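Local coordinates for aminopeptidase N (Francisella tularensis subsp. tularensis, PDB 5DLL), which is a zinc-dependent M1-family aminopeptidase that releases N-terminal amino acids from peptides, and probably degrades intracellular peptides left by protein breakdown, at residues Cys196-Leu201 with Ala274-Gly279; Ile214-Arg219 with Gly254-Leu259; Met246-Asp251 with Glu310-Trp315; Asn314-Arg319 with Gly333-Arg338. One frame throughout, in Å; residues are numbered along the deposited sequence.

Overall arrangement
Three contacts lie in the catalytic domain that carries the zinc bound by H309, H313 and E332, and interaction 1 joins it to the N-terminal domain. Interaction 3 supplies the ligand H313 and joins the zinc helix to helix 236-253. E276 of interaction 1 comes within about 4 Å of the zinc and T335 of interaction 4 within about 5 Å (nearest side-chain atoms). Interactions 3 and 4 share residues 314-315, have centres about 9 Å apart and are coupled by a salt bridge between D249 OD1 and R338 NH2. Interaction 2 lies farther out, its centre about 10 Å from that of interaction 3, and D258 OD1 links it to N314 ND2 at 2.9 Å.

Interaction 1 of 4, residues Cys196-Leu201 with Ala274-Gly279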
loop_
_atom_site.group_PDB
_atom_site.type_symbol
_atom_site.label_atom_id
_atom_site.label_comp_id
_atom_site.label_asym_id
_atom_site.label_seq_id
_atom_site.Cartn_x
_atom_site.Cartn_y
_atom_site.Cartn_z
ATOM N N CYS A 196 21.424 -3.951 9.653
ATOM C CA CYS A 196 22.100 -3.367 8.497
ATOM C C CYS A 196 21.181 -3.051 7.309
ATOM O O CYS A 196 21.540 -2.221 6.478
ATOM C CB CYS A 196 23.268 -4.254 8.045
ATOM S SG CYS A 196 22.861 -5.984 7.713
ATOM N N TYR A 197 20.005 -3.678 7.226
ATOM C CA TYR A 197 19.093 -3.432 6.098
ATOM C C TYR A 197 18.575 -1.989 6.071
ATOM O O TYR A 197 18.065 -1.522 5.045
ATOM C CB TYR A 197 17.933 -4.445 6.080
ATOM C CG TYR A 197 16.795 -4.173 7.049
ATOM C CD1 TYR A 197 15.771 -3.286 6.719
ATOM C CD2 TYR A 197 16.726 -4.824 8.280
ATOM C CE1 TYR A 197 14.721 -3.035 7.596
ATOM C CE2 TYR A 197 15.678 -4.583 9.162
ATOM C CZ TYR A 197 14.678 -3.684 8.816
ATOM O OH TYR A 197 13.638 -3.429 9.683
ATOM N N LEU A 198 18.719 -1.292 7.197
ATOM C CA LEU A 198 18.374 0.127 7.307
ATOM C C LEU A 198 19.565 1.052 7.107
ATOM O O LEU A 198 19.435 2.271 7.265
ATOM C CB LEU A 198 17.777 0.412 8.681
ATOM C CG LEU A 198 16.514 -0.373 8.982
ATOM C CD1 LEU A 198 16.218 -0.261 10.460
ATOM C CD2 LEU A 198 15.354 0.125 8.133
ATOM N N PHE A 199 20.722 0.493 6.778
ATOM C CA PHE A 199 21.878 1.315 6.473
ATOM C C PHE A 199 21.679 1.953 5.099
ATOM O O PHE A 199 21.182 1.300 4.172
ATOM C CB PHE A 199 23.180 0.503 6.498
ATOM C CG PHE A 199 24.342 1.240 5.911
ATOM C CD1 PHE A 199 24.601 1.177 4.547
ATOM C CD2 PHE A 199 25.142 2.039 6.704
ATOM C CE1 PHE A 199 25.648 1.887 3.990
ATOM C CE2 PHE A 199 26.196 2.750 6.152
ATOM C CZ PHE A 199 26.449 2.674 4.796
ATOM N N ALA A 200 22.066 3.222 4.977
ATOM C CA ALA A 200 22.053 3.911 3.687
ATOM C C ALA A 200 23.209 4.894 3.533
ATOM O O ALA A 200 23.703 5.468 4.515
ATOM C CB ALA A 200 20.727 4.625 3.476
ATOM N N LEU A 201 23.624 5.074 2.282
ATOM C CA LEU A 201 24.629 6.059 1.907
ATOM C C LEU A 201 24.198 6.717 0.603
ATOM O O LEU A 201 23.694 6.044 -0.294
ATOM C CB LEU A 201 25.994 5.388 1.731
ATOM C CG LEU A 201 27.149 6.272 1.221
ATOM C CD1 LEU A 201 28.480 5.834 1.820
ATOM C CD2 LEU A 201 27.231 6.305 -0.303
ATOM N N ALA A 274 9.943 3.362 -2.120
ATOM C CA ALA A 274 10.287 4.107 -0.919
ATOM C C ALA A 274 10.995 3.178 0.060
ATOM O O ALA A 274 10.706 1.982 0.098
ATOM C CB ALA A 274 9.031 4.690 -0.292
ATOM N N MET A 275 11.927 3.716 0.844
ATOM C CA MET A 275 12.657 2.893 1.809
ATOM C C MET A 275 12.915 3.646 3.105
ATOM O O MET A 275 13.304 4.811 3.083
ATOM C CB MET A 275 13.976 2.385 1.208
ATOM C CG MET A 275 14.794 1.492 2.142
ATOM S SD MET A 275 13.991 -0.067 2.593
ATOM C CE MET A 275 14.647 -0.344 4.242
ATOM N N GLU A 276 12.737 2.948 4.226
ATOM C CA GLU A 276 12.723 3.575 5.545
ATOM C C GLU A 276 14.096 3.698 6.203
ATOM O O GLU A 276 14.200 3.611 7.430
ATOM C CB GLU A 276 11.792 2.796 6.489
ATOM C CG GLU A 276 12.321 1.448 6.971
ATOM C CD GLU A 276 11.667 0.249 6.319
ATOM O OE1 GLU A 276 11.098 0.389 5.210
ATOM O OE2 GLU A 276 11.741 -0.843 6.934
ATOM N N ASN A 277 15.147 3.917 5.418
ATOM C CA ASN A 277 16.497 3.919 5.984
ATOM C C ASN A 277 16.567 4.941 7.113
ATOM O O ASN A 277 16.095 6.065 6.959
ATOM C CB ASN A 277 17.563 4.213 4.923
ATOM C CG ASN A 277 17.475 3.288 3.728
ATOM O OD1 ASN A 277 17.314 3.741 2.598
ATOM N ND2 ASN A 277 17.582 1.986 3.971
ATOM N N LYS A 278 17.132 4.532 8.247
ATOM C CA LYS A 278 17.092 5.326 9.472
ATOM C C LYS A 278 17.705 6.717 9.276
ATOM O O LYS A 278 18.888 6.846 8.973
ATOM C CB LYS A 278 17.797 4.569 10.602
ATOM C CG LYS A 278 17.924 5.307 11.930
ATOM C CD LYS A 278 16.580 5.646 12.551
ATOM C CE LYS A 278 16.730 6.072 14.010
ATOM N NZ LYS A 278 16.731 4.899 14.929
ATOM N N GLY A 279 16.871 7.747 9.427
ATOM C CA GLY A 279 17.307 9.141 9.318
ATOM C C GLY A 279 17.509 9.621 7.890
ATOM O O GLY A 279 17.847 10.783 7.655
#
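L198 and E276 meet through their aliphatic parts: methyl CD2 of L198 lies 3.5 Å from CG of E276, the two side chains passing at a slant. The leucine's CG stands beside its own backbone N (chi1 -60°), and its CD2 reaches forward to the glutamate although the CB bond does not aim that way. The E276 chain is bent at its second torsion, which carries the carboxylate round to the rim of Y197. There OE2 lies in the plane of the phenol ring, 3.8 Å from CE1, with the carboxylate turned 85° to the ring. The main polar partner of OE2 is K331, in a salt bridge, while Y197 OH is bonded to T321. M275, folded at chi2 and chi3, brings its CE methyl to the edge of the same ring, 4.0 Å from Y197 CD1, and equally close to L198 CD2. On the far side of this cluster the A200 methyl packs 3.5 Å from N277 CB and also against the N277 carboxamide. The backbones are tied by one weak hydrogen bond, K278 N to L198 O at 3.4 Å. Buried throughout, the contact illustrates how a loop of the N-terminal region can back an active-site segment. That segment, A274 to N277, belongs to the GAMEN exopeptidase signature of M1 aminopeptidases, whose glutamate, as in relatives, probably helps to anchor the substrate's free N-terminus beside the zinc.

Interaction 2 of 4, residues Ile214-Arg219 with Gly254-Leu259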
loop_
_atom_site.group_PDB
_atom_site.type_symbol
_atom_site.label_atom_id
_atom_site.label_comp_id
_atom_site.label_asym_id
_atom_site.label_seq_id
_atom_site.Cartn_x
_atom_site.Cartn_y
_atom_site.Cartn_z
ATOM N N ILE A 214 10.313 21.766 15.576
ATOM C CA ILE A 214 10.558 21.739 17.018
ATOM C C ILE A 214 9.783 20.586 17.639
ATOM O O ILE A 214 8.567 20.481 17.474
ATOM C CB ILE A 214 10.133 23.052 17.709
ATOM C CG1 ILE A 214 10.876 24.255 17.109
ATOM C CG2 ILE A 214 10.361 22.960 19.216
ATOM C CD1 ILE A 214 12.325 24.375 17.532
ATOM N N THR A 215 10.492 19.734 18.370
ATOM C CA THR A 215 9.881 18.566 18.984
ATOM C C THR A 215 9.132 18.920 20.270
ATOM O O THR A 215 9.210 20.043 20.772
ATOM C CB THR A 215 10.933 17.475 19.282
ATOM O OG1 THR A 215 11.905 17.961 20.221
ATOM C CG2 THR A 215 11.635 17.054 18.011
ATOM N N LYS A 216 8.412 17.928 20.780
ATOM C CA LYS A 216 7.638 18.006 22.020
ATOM C C LYS A 216 8.509 18.328 23.243
ATOM O O LYS A 216 8.051 18.990 24.177
ATOM C CB LYS A 216 6.941 16.656 22.207
ATOM C CG LYS A 216 6.012 16.483 23.400
ATOM C CD LYS A 216 5.253 15.152 23.290
ATOM C CE LYS A 216 6.173 13.957 23.003
ATOM N NZ LYS A 216 5.447 12.673 22.842
ATOM N N SER A 217 9.759 17.860 23.231
ATOM C CA SER A 217 10.729 18.190 24.279
ATOM C C SER A 217 11.618 19.374 23.871
ATOM O O SER A 217 12.679 19.594 24.460
ATOM C CB SER A 217 11.594 16.975 24.605
ATOM O OG SER A 217 12.523 16.732 23.566
ATOM N N GLN A 218 11.179 20.114 22.853
ATOM C CA GLN A 218 11.746 21.413 22.476
ATOM C C GLN A 218 13.069 21.345 21.708
ATOM O O GLN A 218 13.746 22.365 21.565
ATOM C CB GLN A 218 11.895 22.314 23.717
ATOM C CG GLN A 218 11.452 23.750 23.493
ATOM C CD GLN A 218 9.980 23.849 23.139
ATOM O OE1 GLN A 218 9.195 22.946 23.439
ATOM N NE2 GLN A 218 9.599 24.943 22.489
ATOM N N ARG A 219 13.424 20.170 21.188
ATOM C CA ARG A 219 14.677 20.020 20.449
ATOM C C ARG A 219 14.490 20.420 18.992
ATOM O O ARG A 219 13.439 20.172 18.403
ATOM C CB ARG A 219 15.203 18.586 20.523
ATOM C CG ARG A 219 16.724 18.509 20.492
ATOM C CD ARG A 219 17.245 17.161 20.016
ATOM N NE ARG A 219 16.345 16.058 20.361
ATOM C CZ ARG A 219 15.651 15.323 19.491
ATOM N NH1 ARG A 219 15.737 15.533 18.179
ATOM N NH2 ARG A 219 14.864 14.354 19.940
ATOM N N GLY A 254 2.713 9.515 21.080
ATOM C CA GLY A 254 3.712 9.899 22.070
ATOM C C GLY A 254 5.119 9.553 21.615
ATOM O O GLY A 254 5.993 9.268 22.437
ATOM N N LEU A 255 5.338 9.584 20.300
ATOM C CA LEU A 255 6.621 9.215 19.709
ATOM C C LEU A 255 7.322 10.430 19.118
ATOM O O LEU A 255 6.882 11.002 18.112
ATOM C CB LEU A 255 6.430 8.138 18.638
ATOM C CG LEU A 255 5.868 6.820 19.182
ATOM C CD1 LEU A 255 5.516 5.866 18.048
ATOM C CD2 LEU A 255 6.835 6.172 20.165
ATOM N N GLU A 256 8.420 10.804 19.768
ATOM C CA GLU A 256 9.263 11.912 19.353
ATOM C C GLU A 256 10.439 11.398 18.505
ATOM O O GLU A 256 11.011 10.336 18.786
ATOM C CB GLU A 256 9.780 12.624 20.607
ATOM C CG GLU A 256 10.297 14.034 20.382
ATOM C CD GLU A 256 10.828 14.669 21.654
ATOM O OE1 GLU A 256 10.328 14.332 22.752
ATOM O OE2 GLU A 256 11.745 15.511 21.555
ATOM N N TYR A 257 10.803 12.158 17.474
ATOM C CA TYR A 257 11.979 11.838 16.664
ATOM C C TYR A 257 13.217 11.792 17.557
ATOM O O TYR A 257 13.299 12.510 18.551
ATOM C CB TYR A 257 12.161 12.864 15.542
ATOM C CG TYR A 257 13.235 12.502 14.526
ATOM C CD1 TYR A 257 13.154 11.326 13.778
ATOM C CD2 TYR A 257 14.318 13.347 14.297
ATOM C CE1 TYR A 257 14.130 10.996 12.848
ATOM C CE2 TYR A 257 15.299 13.028 13.366
ATOM C CZ TYR A 257 15.199 11.853 12.645
ATOM O OH TYR A 257 16.163 11.541 11.722
ATOM N N ASP A 258 14.180 10.954 17.187
ATOM C CA ASP A 258 15.301 10.614 18.072
ATOM C C ASP A 258 16.679 11.192 17.673
ATOM O O ASP A 258 17.642 11.067 18.435
ATOM C CB ASP A 258 15.373 9.084 18.250
ATOM C CG ASP A 258 15.259 8.314 16.931
ATOM O OD1 ASP A 258 14.875 8.909 15.897
ATOM O OD2 ASP A 258 15.550 7.099 16.936
ATOM N N LEU A 259 16.764 11.833 16.506
ATOM C CA LEU A 259 18.016 12.430 16.021
ATOM C C LEU A 259 17.871 13.929 15.803
ATOM O O LEU A 259 16.763 14.455 15.803
ATOM C CB LEU A 259 18.435 11.780 14.703
ATOM C CG LEU A 259 18.552 10.253 14.683
ATOM C CD1 LEU A 259 18.580 9.747 13.248
ATOM C CD2 LEU A 259 19.783 9.788 15.449
#
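The guanidinium of R219 and the carboxylate of E256 lie in nearly parallel planes, only 10° apart, yet no N-H points at the acid. OE2 sits well out of the guanidinium plane, 3.7 Å from NH2, so the pair is a long salt bridge of charges alone. The arginine's edge is used instead by the carbonyl of Y257: NH2 donates to Y257 O at 2.8 Å, with the oxygen in the guanidinium plane and a fairly straight N-H line (164°). The glutamate is held by a hydroxyl: T215 OG1 donates to OE2 at 2.8 Å from above the carboxylate plane. S217 OG lies so close to OE2 that its bond is doubtful in detail. E256 reaches this spot because CG stands anti to the backbone N (chi1 -161°) and the rest of the chain is extended. T215 OG1 in turn accepts R219 N at 2.8 Å, so one hydroxyl relays between backbone and acid. Alongside, the K216 ammonium comes to 3.4 Å from G254 CA. Residues T215 to Q218 form a type I turn, followed by a G1 bulge, in the hairpin joining strands 207-214 and 220-227. This hairpin tip rests on the link between helix 236-253 and strand 261-267; E250 of that helix accepts K216 N, and W315 of helix 314-319 bonds to E256 O.

Interaction 3 of 4, residues Met246-Asp251 with Glu310-Trp315. With ZN (zinc ion), chain B.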
loop_
_atom_site.group_PDB
_atom_site.type_symbol
_atom_site.label_atom_id
_atom_site.label_comp_id
_atom_site.label_asym_id
_atom_site.label_seq_id
_atom_site.Cartn_x
_atom_site.Cartn_y
_atom_site.Cartn_z
ATOM N N MET A 246 5.430 13.998 11.728
ATOM C CA MET A 246 6.145 14.134 12.992
ATOM C C MET A 246 5.210 14.542 14.125
ATOM O O MET A 246 5.255 13.963 15.214
ATOM C CB MET A 246 7.276 15.158 12.853
ATOM C CG MET A 246 8.584 14.587 12.331
ATOM S SD MET A 246 9.817 15.857 11.984
ATOM C CE MET A 246 11.329 14.945 12.273
ATOM N N LYS A 247 4.373 15.541 13.854
ATOM C CA LYS A 247 3.410 16.062 14.829
ATOM C C LYS A 247 2.353 15.030 15.213
ATOM O O LYS A 247 1.984 14.925 16.381
ATOM C CB LYS A 247 2.729 17.310 14.267
ATOM C CG LYS A 247 1.671 17.931 15.166
ATOM C CD LYS A 247 1.122 19.209 14.548
ATOM C CE LYS A 247 -0.211 19.608 15.166
ATOM N NZ LYS A 247 -0.106 19.853 16.631
ATOM N N TRP A 248 1.866 14.279 14.229
ATOM C CA TRP A 248 0.817 13.294 14.463
ATOM C C TRP A 248 1.317 12.149 15.328
ATOM O O TRP A 248 0.569 11.585 16.129
ATOM C CB TRP A 248 0.294 12.744 13.141
ATOM C CG TRP A 248 -0.736 11.679 13.315
ATOM C CD1 TRP A 248 -2.070 11.855 13.519
ATOM C CD2 TRP A 248 -0.515 10.265 13.300
ATOM N NE1 TRP A 248 -2.699 10.638 13.630
ATOM C CE2 TRP A 248 -1.765 9.644 13.497
ATOM C CE3 TRP A 248 0.618 9.461 13.130
ATOM C CZ2 TRP A 248 -1.914 8.253 13.528
ATOM C CZ3 TRP A 248 0.466 8.078 13.167
ATOM C CH2 TRP A 248 -0.791 7.492 13.365
ATOM N N ASP A 249 2.587 11.808 15.154
ATOM C CA ASP A 249 3.197 10.731 15.907
ATOM C C ASP A 249 3.351 11.169 17.356
ATOM O O ASP A 249 3.065 10.387 18.273
ATOM C CB ASP A 249 4.555 10.355 15.304
ATOM C CG ASP A 249 4.792 8.850 15.265
ATOM O OD1 ASP A 249 4.006 8.083 15.865
ATOM O OD2 ASP A 249 5.775 8.423 14.618
ATOM N N GLU A 250 3.787 12.416 17.557
ATOM C CA GLU A 250 3.854 13.006 18.900
ATOM C C GLU A 250 2.473 13.065 19.546
ATOM O O GLU A 250 2.274 12.556 20.650
ATOM C CB GLU A 250 4.451 14.416 18.861
ATOM C CG GLU A 250 5.950 14.452 18.628
ATOM C CD GLU A 250 6.513 15.862 18.583
ATOM O OE1 GLU A 250 5.757 16.811 18.306
ATOM O OE2 GLU A 250 7.724 16.027 18.821
ATOM N N ASP A 251 1.520 13.677 18.848
ATOM C CA ASP A 251 0.181 13.886 19.400
ATOM C C ASP A 251 -0.511 12.568 19.743
ATOM O O ASP A 251 -0.911 12.362 20.879
ATOM C CB ASP A 251 -0.692 14.705 18.435
ATOM C CG ASP A 251 -0.302 16.188 18.385
ATOM O OD1 ASP A 251 0.458 16.665 19.260
ATOM O OD2 ASP A 251 -0.769 16.887 17.458
ATOM N N GLU A 310 6.835 5.877 5.813
ATOM C CA GLU A 310 8.265 5.675 5.996
ATOM C C GLU A 310 8.762 6.343 7.279
ATOM O O GLU A 310 9.638 5.793 7.951
ATOM C CB GLU A 310 9.061 6.166 4.775
ATOM C CG GLU A 310 8.692 5.508 3.441
ATOM C CD GLU A 310 8.765 3.982 3.444
ATOM O OE1 GLU A 310 9.612 3.409 4.160
ATOM O OE2 GLU A 310 7.970 3.346 2.713
ATOM N N TYR A 311 8.209 7.508 7.630
ATOM C CA TYR A 311 8.580 8.165 8.891
ATOM C C TYR A 311 8.184 7.305 10.102
ATOM O O TYR A 311 8.916 7.240 11.098
ATOM C CB TYR A 311 7.975 9.579 9.020
ATOM C CG TYR A 311 8.233 10.195 10.389
ATOM C CD1 TYR A 311 9.466 10.766 10.696
ATOM C CD2 TYR A 311 7.260 10.154 11.394
ATOM C CE1 TYR A 311 9.719 11.299 11.955
ATOM C CE2 TYR A 311 7.505 10.682 12.654
ATOM C CZ TYR A 311 8.735 11.254 12.931
ATOM O OH TYR A 311 8.986 11.783 14.176
ATOM N N PHE A 312 7.038 6.638 10.007
ATOM C CA PHE A 312 6.520 5.837 11.119
ATOM C C PHE A 312 7.384 4.608 11.395
ATOM O O PHE A 312 7.464 4.160 12.537
ATOM C CB PHE A 312 5.048 5.469 10.879
ATOM C CG PHE A 312 4.158 6.667 10.636
ATOM C CD1 PHE A 312 4.360 7.862 11.329
ATOM C CD2 PHE A 312 3.127 6.609 9.713
ATOM C CE1 PHE A 312 3.565 8.965 11.098
ATOM C CE2 PHE A 312 2.323 7.712 9.481
ATOM C CZ PHE A 312 2.542 8.889 10.176
ATOM N N HIS A 313 8.068 4.090 10.373
ATOM C CA HIS A 313 9.045 3.006 10.582
ATOM C C HIS A 313 10.141 3.371 11.581
ATOM O O HIS A 313 10.704 2.484 12.219
ATOM C CB HIS A 313 9.713 2.571 9.273
ATOM C CG HIS A 313 8.918 1.579 8.487
ATOM N ND1 HIS A 313 8.464 0.397 9.026
ATOM C CD2 HIS A 313 8.506 1.590 7.199
ATOM C CE1 HIS A 313 7.797 -0.276 8.106
ATOM N NE2 HIS A 313 7.808 0.427 6.988
ATOM N N ASN A 314 10.448 4.662 11.711
ATOM C CA ASN A 314 11.478 5.117 12.646
ATOM C C ASN A 314 11.378 4.456 14.016
ATOM O O ASN A 314 12.398 4.148 14.627
ATOM C CB ASN A 314 11.445 6.635 12.816
ATOM C CG ASN A 314 12.655 7.155 13.566
ATOM O OD1 ASN A 314 13.781 6.904 13.163
ATOM N ND2 ASN A 314 12.428 7.877 14.663
ATOM N N TRP A 315 10.154 4.253 14.496
ATOM C CA TRP A 315 9.932 3.520 15.743
ATOM C C TRP A 315 9.531 2.077 15.463
ATOM O O TRP A 315 10.145 1.156 15.989
ATOM C CB TRP A 315 8.897 4.231 16.633
ATOM C CG TRP A 315 9.504 5.379 17.380
ATOM C CD1 TRP A 315 9.505 6.692 17.008
ATOM C CD2 TRP A 315 10.244 5.309 18.606
ATOM N NE1 TRP A 315 10.190 7.446 17.930
ATOM C CE2 TRP A 315 10.654 6.622 18.922
ATOM C CE3 TRP A 315 10.598 4.263 19.469
ATOM C CZ2 TRP A 315 11.396 6.918 20.067
ATOM C CZ3 TRP A 315 11.332 4.560 20.607
ATOM C CH2 TRP A 315 11.722 5.876 20.896
HETATM ZN ZN ZN B . 7.112 -0.166 5.039
#
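The HExxH zinc motif packs here against helix 236-253: its two middle residues, Y311 and F312, turn their rings toward M246, W248 and D249. Y311 has CG anti to its backbone N (chi1 174°), which sends the phenol ring straight into the neighbouring helix. M246 lies across it at about a right angle, its CG 3.4 Å from both CZ and OH of the tyrosine. The sulfur adds an oblique Met-aromatic contact, with SD 5.3 Å from the Y311 ring centroid and 41° off the ring normal. F312 packs against W248, with the D249 carboxylate at the edge of its ring. Its ring and the six-membered ring of W248 have centroids 5.1 Å apart and planes inclined at 52°, neither stacked nor edge-to-face, and W248 CZ3 rides 3.7 Å above the phenylalanine face, toward its rim. In this gluzincin-type fold the histidine that follows, H313, binds zinc through NE2 together with H309 and E332, and the rings of Y311 and F312 join the metal-bearing helix to helix 236-253. D249 reaches between them: OD2 is 3.5 Å from Y311 CE2 and 3.6 Å from F312 CD1, where the oxygen lies at the ring edge, near its plane. The carboxylate is steeply inclined to both rings, and its other oxygen, OD1, forms a salt bridge with R338. W248 NE1, at the far end of the indole, is hydrogen-bonded to D345 OD2 of helix 328-346.

Interaction 4 of 4, residues Asn314-Arg319 with Gly333-Arg338; sequences NWTGDR and GLTVFR
T316 OG1 is gripped from several directions. R338 NH1 donates to it at 2.8 Å, the oxygen lying almost in the guanidinium plane at its edge, although the N-H line is bent (142°). T335 OG1 shares a hydrogen bond with it at 2.9 Å, and F312 O, one turn back, is a further partner. T316 places its hydroxyl between backbone N and carbonyl carbon (chi1 56°), which turns CG2 toward L334, where CD2 meets the methyl at 3.3 Å. R338, bent at chi3, keeps its other terminal nitrogen, NH2, for D249. T335 OG1 is also bonded to K331 O, so the hydroxyl is held on both its own helix and the facing one. T316 is the centre of an inverse gamma turn in a weakly bonded helix, and its carbonyl accepts H313 ND1. The segments run nearly antiparallel, at 165°, with axes 9.3 Å apart. Helix 328-346 supplies E332, separated from H313 by eighteen residues. With T316 O bonded to H313 ND1, the network is consistent with a second shell that helps to orient this zinc ligand in the HExxH-(X)18-E site of M1 metallopeptidases.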
loop_
_atom_site.group_PDB
_atom_site.type_symbol
_atom_site.label_atom_id
_atom_site.label_comp_id
_atom_site.label_asym_id
_atom_site.label_seq_id
_atom_site.Cartn_x
_atom_site.Cartn_y
_atom_site.Cartn_z
ATOM N N ASN A 314 10.448 4.662 11.711
ATOM C CA ASN A 314 11.478 5.117 12.646
ATOM C C ASN A 314 11.378 4.456 14.016
ATOM O O ASN A 314 12.398 4.148 14.627
ATOM C CB ASN A 314 11.445 6.635 12.816
ATOM C CG ASN A 314 12.655 7.155 13.566
ATOM O OD1 ASN A 314 13.781 6.904 13.163
ATOM N ND2 ASN A 314 12.428 7.877 14.663
ATOM N N TRP A 315 10.154 4.253 14.496
ATOM C CA TRP A 315 9.932 3.520 15.743
ATOM C C TRP A 315 9.531 2.077 15.463
ATOM O O TRP A 315 10.145 1.156 15.989
ATOM C CB TRP A 315 8.897 4.231 16.633
ATOM C CG TRP A 315 9.504 5.379 17.380
ATOM C CD1 TRP A 315 9.505 6.692 17.008
ATOM C CD2 TRP A 315 10.244 5.309 18.606
ATOM N NE1 TRP A 315 10.190 7.446 17.930
ATOM C CE2 TRP A 315 10.654 6.622 18.922
ATOM C CE3 TRP A 315 10.598 4.263 19.469
ATOM C CZ2 TRP A 315 11.396 6.918 20.067
ATOM C CZ3 TRP A 315 11.332 4.560 20.607
ATOM C CH2 TRP A 315 11.722 5.876 20.896
ATOM N N THR A 316 8.515 1.886 14.623
ATOM C CA THR A 316 8.032 0.545 14.294
ATOM C C THR A 316 8.760 -0.022 13.076
ATOM O O THR A 316 8.205 -0.097 11.976
ATOM C CB THR A 316 6.509 0.531 14.059
ATOM O OG1 THR A 316 6.161 1.468 13.030
ATOM C CG2 THR A 316 5.776 0.886 15.349
ATOM N N GLY A 317 10.008 -0.428 13.294
ATOM C CA GLY A 317 10.832 -1.015 12.242
ATOM C C GLY A 317 12.305 -0.775 12.478
ATOM O O GLY A 317 13.106 -1.705 12.425
ATOM N N ASP A 318 12.662 0.479 12.739
ATOM C CA ASP A 318 14.061 0.868 12.903
ATOM C C ASP A 318 14.499 0.796 14.360
ATOM O O ASP A 318 15.541 0.233 14.677
ATOM C CB ASP A 318 14.305 2.284 12.358
ATOM C CG ASP A 318 13.945 2.428 10.881
ATOM O OD1 ASP A 318 13.358 1.493 10.297
ATOM O OD2 ASP A 318 14.254 3.489 10.307
ATOM N N ARG A 319 13.698 1.373 15.243
ATOM C CA ARG A 319 14.039 1.422 16.658
ATOM C C ARG A 319 13.759 0.075 17.336
ATOM O O ARG A 319 14.552 -0.387 18.152
ATOM C CB ARG A 319 13.276 2.556 17.328
ATOM C CG ARG A 319 13.915 3.046 18.603
ATOM C CD ARG A 319 15.094 3.970 18.364
ATOM N NE ARG A 319 15.671 4.348 19.651
ATOM C CZ ARG A 319 15.372 5.446 20.341
ATOM N NH1 ARG A 319 14.513 6.347 19.879
ATOM N NH2 ARG A 319 15.954 5.654 21.511
ATOM N N GLY A 333 3.022 -4.426 8.889
ATOM C CA GLY A 333 1.613 -4.376 9.312
ATOM C C GLY A 333 1.312 -3.303 10.354
ATOM O O GLY A 333 0.328 -2.565 10.244
ATOM N N LEU A 334 2.163 -3.223 11.372
ATOM C CA LEU A 334 2.043 -2.203 12.403
ATOM C C LEU A 334 2.212 -0.808 11.806
ATOM O O LEU A 334 1.442 0.090 12.119
ATOM C CB LEU A 334 3.076 -2.442 13.511
ATOM C CG LEU A 334 3.100 -1.472 14.695
ATOM C CD1 LEU A 334 1.730 -1.353 15.345
ATOM C CD2 LEU A 334 4.139 -1.905 15.719
ATOM N N THR A 335 3.206 -0.640 10.939
ATOM C CA THR A 335 3.479 0.643 10.289
ATOM C C THR A 335 2.428 0.993 9.228
ATOM O O THR A 335 2.205 2.169 8.941
ATOM C CB THR A 335 4.874 0.645 9.621
ATOM O OG1 THR A 335 5.848 0.092 10.515
ATOM C CG2 THR A 335 5.288 2.055 9.240
ATOM N N VAL A 336 1.808 -0.027 8.635
ATOM C CA VAL A 336 0.711 0.161 7.680
ATOM C C VAL A 336 -0.533 0.614 8.434
ATOM O O VAL A 336 -1.217 1.559 8.022
ATOM C CB VAL A 336 0.403 -1.134 6.886
ATOM C CG1 VAL A 336 -0.937 -1.040 6.167
ATOM C CG2 VAL A 336 1.507 -1.425 5.871
ATOM N N PHE A 337 -0.826 -0.064 9.540
ATOM C CA PHE A 337 -1.927 0.333 10.409
ATOM C C PHE A 337 -1.769 1.793 10.818
ATOM O O PHE A 337 -2.728 2.562 10.804
ATOM C CB PHE A 337 -1.982 -0.560 11.650
ATOM C CG PHE A 337 -2.914 -0.057 12.712
ATOM C CD1 PHE A 337 -4.275 -0.276 12.612
ATOM C CD2 PHE A 337 -2.427 0.639 13.810
ATOM C CE1 PHE A 337 -5.138 0.191 13.585
ATOM C CE2 PHE A 337 -3.283 1.105 14.793
ATOM C CZ PHE A 337 -4.641 0.881 14.680
ATOM N N ARG A 338 -0.548 2.175 11.162
ATOM C CA ARG A 338 -0.270 3.546 11.552
ATOM C C ARG A 338 -0.467 4.533 10.402
ATOM O O ARG A 338 -1.093 5.570 10.592
ATOM C CB ARG A 338 1.138 3.657 12.117
ATOM C CG ARG A 338 1.322 2.881 13.410
ATOM C CD ARG A 338 2.774 2.914 13.836
ATOM N NE ARG A 338 3.140 4.260 14.267
ATOM C CZ ARG A 338 4.384 4.698 14.421
ATOM N NH1 ARG A 338 5.418 3.911 14.170
ATOM N NH2 ARG A 338 4.591 5.935 14.822
#